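Local coordinates for DNA excision repair protein ERCC-6-like (Homo sapiens, PDB 5JNO) that translocates along DNA by hydrolysing ATP and senses tension on stretched, catenated DNA until it is resolved in anaphase, represented by its N-terminal TPR region, at residues L13-E18 with F32-L37. Residues are numbered along the deposited sequence; the frame is centred on the assembly and turned at random.
Sequences LRYVKE and FKLFNL
Tyr-15 and Leu-34 face each other where helices 6-25 and 28-41 pack as an antiparallel hairpin, both segments within the first TPR repeat, their local axes 8.2 Å apart and 154° between directions. This is the tight part of the contact. Leu-34 points its CB at the backbone oxygen Tyr-15 O, 3.8 Å away, and its two methyls part, CD2 reaching Tyr-15 CD1 at 3.9 Å and CD1 lying 3.6 Å from Glu-18 CB. A branched, wholly apolar end suits such a place, since each methyl finds its own partner. The tyrosine, with CG anti to its carbonyl carbon (chi1 -68°), lays one ring face against Leu-37, whose CB sits 4.0 Å from the ring centroid in a CH-pi contact, displaced toward the rim. Beyond the segments the same side chain touches Ala-38 and Ile-41, so the apolar part of its ring stays against helix 28-41. Packing is looser where Val-16 CG1 and Phe-35 CE1 are 4.5 Å apart; the phenylalanine, buried, also packs on Ala-19, Thr-23 and Arg-50. Toward solvent, Glu-18 lends its aliphatic CB to the edge of the contact, while its chain, extended beyond CG, runs back along its own helix and keeps the carboxylate outside the closest packing. With apolar and CH-pi contacts joining the segments, and no hydrogen bond or salt bridge between them, the hairpin is held here by shape and hydrophobic burial.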
loop_
_atom_site.group_PDB
_atom_site.type_symbol
_atom_site.label_atom_id
_atom_site.label_comp_id
_atom_site.label_asym_id
_atom_site.label_seq_id
_atom_site.Cartn_x
_atom_site.Cartn_y
_atom_site.Cartn_z
ATOM N N LEU B 13 -8.264 1.977 1.551
ATOM C CA LEU B 13 -7.884 3.357 1.308
ATOM C C LEU B 13 -8.960 4.390 1.695
ATOM O O LEU B 13 -8.626 5.469 2.161
ATOM C CB LEU B 13 -7.434 3.566 -0.139
ATOM C CG LEU B 13 -6.109 2.874 -0.536
ATOM C CD1 LEU B 13 -6.000 2.705 -2.055
ATOM C CD2 LEU B 13 -4.905 3.649 -0.046
ATOM N N ARG B 14 -10.224 4.088 1.477
ATOM C CA ARG B 14 -11.297 5.020 1.818
ATOM C C ARG B 14 -11.366 5.118 3.362
ATOM O O ARG B 14 -11.477 6.211 3.897
ATOM C CB ARG B 14 -12.636 4.555 1.204
ATOM C CG ARG B 14 -13.899 5.334 1.595
ATOM C CD ARG B 14 -15.160 4.673 1.018
ATOM N NE ARG B 14 -15.158 4.665 -0.463
ATOM C CZ ARG B 14 -14.956 3.608 -1.278
ATOM N NH1 ARG B 14 -14.746 2.364 -0.809
ATOM N NH2 ARG B 14 -14.970 3.798 -2.609
ATOM N N TYR B 15 -11.258 3.973 4.042
ATOM C CA TYR B 15 -11.250 3.918 5.506
ATOM C C TYR B 15 -10.151 4.755 6.118
ATOM O O TYR B 15 -10.422 5.535 7.027
ATOM C CB TYR B 15 -11.160 2.479 6.037
ATOM C CG TYR B 15 -12.388 1.633 5.766
ATOM C CD1 TYR B 15 -13.675 2.194 5.707
ATOM C CD2 TYR B 15 -12.272 0.253 5.595
ATOM C CE1 TYR B 15 -14.795 1.409 5.480
ATOM C CE2 TYR B 15 -13.381 -0.539 5.334
ATOM C CZ TYR B 15 -14.633 0.044 5.284
ATOM O OH TYR B 15 -15.728 -0.736 5.063
ATOM N N VAL B 16 -8.932 4.638 5.610
ATOM C CA VAL B 16 -7.821 5.453 6.113
ATOM C C VAL B 16 -8.052 6.923 5.815
ATOM O O VAL B 16 -7.816 7.749 6.688
ATOM C CB VAL B 16 -6.441 5.005 5.551
ATOM C CG1 VAL B 16 -5.316 5.982 5.890
ATOM C CG2 VAL B 16 -6.107 3.632 6.092
ATOM N N LYS B 17 -8.485 7.258 4.596
ATOM C CA LYS B 17 -8.748 8.654 4.271
ATOM C C LYS B 17 -9.750 9.275 5.281
ATOM O O LYS B 17 -9.535 10.380 5.767
ATOM C CB LYS B 17 -9.299 8.809 2.863
ATOM C CG LYS B 17 -9.457 10.264 2.430
ATOM C CD LYS B 17 -10.323 10.403 1.182
ATOM C CE LYS B 17 -10.275 11.815 0.578
ATOM N NZ LYS B 17 -9.211 11.978 -0.463
ATOM N N GLU B 18 -10.827 8.549 5.557
ATOM C CA GLU B 18 -11.909 9.031 6.437
ATOM C C GLU B 18 -11.499 9.025 7.905
ATOM O O GLU B 18 -11.896 9.911 8.655
ATOM C CB GLU B 18 -13.191 8.219 6.237
ATOM C CG GLU B 18 -13.932 8.611 4.965
ATOM C CD GLU B 18 -14.940 7.575 4.491
ATOM O OE1 GLU B 18 -15.105 6.530 5.159
ATOM O OE2 GLU B 18 -15.560 7.802 3.423
ATOM N N PHE B 32 -11.397 5.695 15.280
ATOM C CA PHE B 32 -11.035 4.414 15.886
ATOM C C PHE B 32 -11.750 3.296 15.169
ATOM O O PHE B 32 -11.126 2.295 14.816
ATOM C CB PHE B 32 -11.364 4.392 17.404
ATOM C CG PHE B 32 -11.051 3.080 18.096
ATOM C CD1 PHE B 32 -12.000 2.068 18.165
ATOM C CD2 PHE B 32 -9.828 2.869 18.709
ATOM C CE1 PHE B 32 -11.734 0.866 18.821
ATOM C CE2 PHE B 32 -9.546 1.667 19.355
ATOM C CZ PHE B 32 -10.499 0.666 19.414
ATOM N N LYS B 33 -13.053 3.459 14.961
ATOM C CA LYS B 33 -13.829 2.484 14.219
ATOM C C LYS B 33 -13.232 2.291 12.800
ATOM O O LYS B 33 -13.004 1.159 12.385
ATOM C CB LYS B 33 -15.278 2.938 14.126
ATOM C CG LYS B 33 -16.193 2.022 13.323
ATOM C CD LYS B 33 -17.557 2.679 13.102
ATOM C CE LYS B 33 -18.198 2.255 11.787
ATOM N NZ LYS B 33 -19.241 3.236 11.399
ATOM N N LEU B 34 -12.978 3.388 12.090
ATOM C CA LEU B 34 -12.482 3.314 10.696
ATOM C C LEU B 34 -11.061 2.735 10.563
ATOM O O LEU B 34 -10.844 1.803 9.765
ATOM C CB LEU B 34 -12.560 4.676 10.013
ATOM C CG LEU B 34 -13.975 5.205 9.786
ATOM C CD1 LEU B 34 -13.906 6.660 9.350
ATOM C CD2 LEU B 34 -14.732 4.379 8.757
ATOM N N PHE B 35 -10.109 3.241 11.352
ATOM C CA PHE B 35 -8.794 2.609 11.416
ATOM C C PHE B 35 -8.873 1.111 11.705
ATOM O O PHE B 35 -8.079 0.351 11.175
ATOM C CB PHE B 35 -7.853 3.277 12.421
ATOM C CG PHE B 35 -7.292 4.596 11.955
ATOM C CD1 PHE B 35 -6.602 4.704 10.732
ATOM C CD2 PHE B 35 -7.387 5.738 12.763
ATOM C CE1 PHE B 35 -6.069 5.932 10.321
ATOM C CE2 PHE B 35 -6.859 6.966 12.355
ATOM C CZ PHE B 35 -6.200 7.066 11.138
ATOM N N ASN B 36 -9.816 0.671 12.527
ATOM C CA ASN B 36 -9.942 -0.765 12.795
ATOM C C ASN B 36 -10.449 -1.577 11.636
ATOM O O ASN B 36 -10.023 -2.710 11.462
ATOM C CB ASN B 36 -10.837 -1.019 14.007
ATOM C CG ASN B 36 -10.056 -0.969 15.287
ATOM O OD1 ASN B 36 -9.234 -1.851 15.545
ATOM N ND2 ASN B 36 -10.261 0.075 16.069
ATOM N N LEU B 37 -11.393 -1.020 10.886
ATOM C CA LEU B 37 -11.891 -1.658 9.667
ATOM C C LEU B 37 -10.771 -1.767 8.601
ATOM O O LEU B 37 -10.673 -2.777 7.899
ATOM C CB LEU B 37 -13.093 -0.891 9.110
ATOM C CG LEU B 37 -14.332 -0.920 9.996
ATOM C CD1 LEU B 37 -15.354 0.106 9.534
ATOM C CD2 LEU B 37 -14.943 -2.312 10.035
#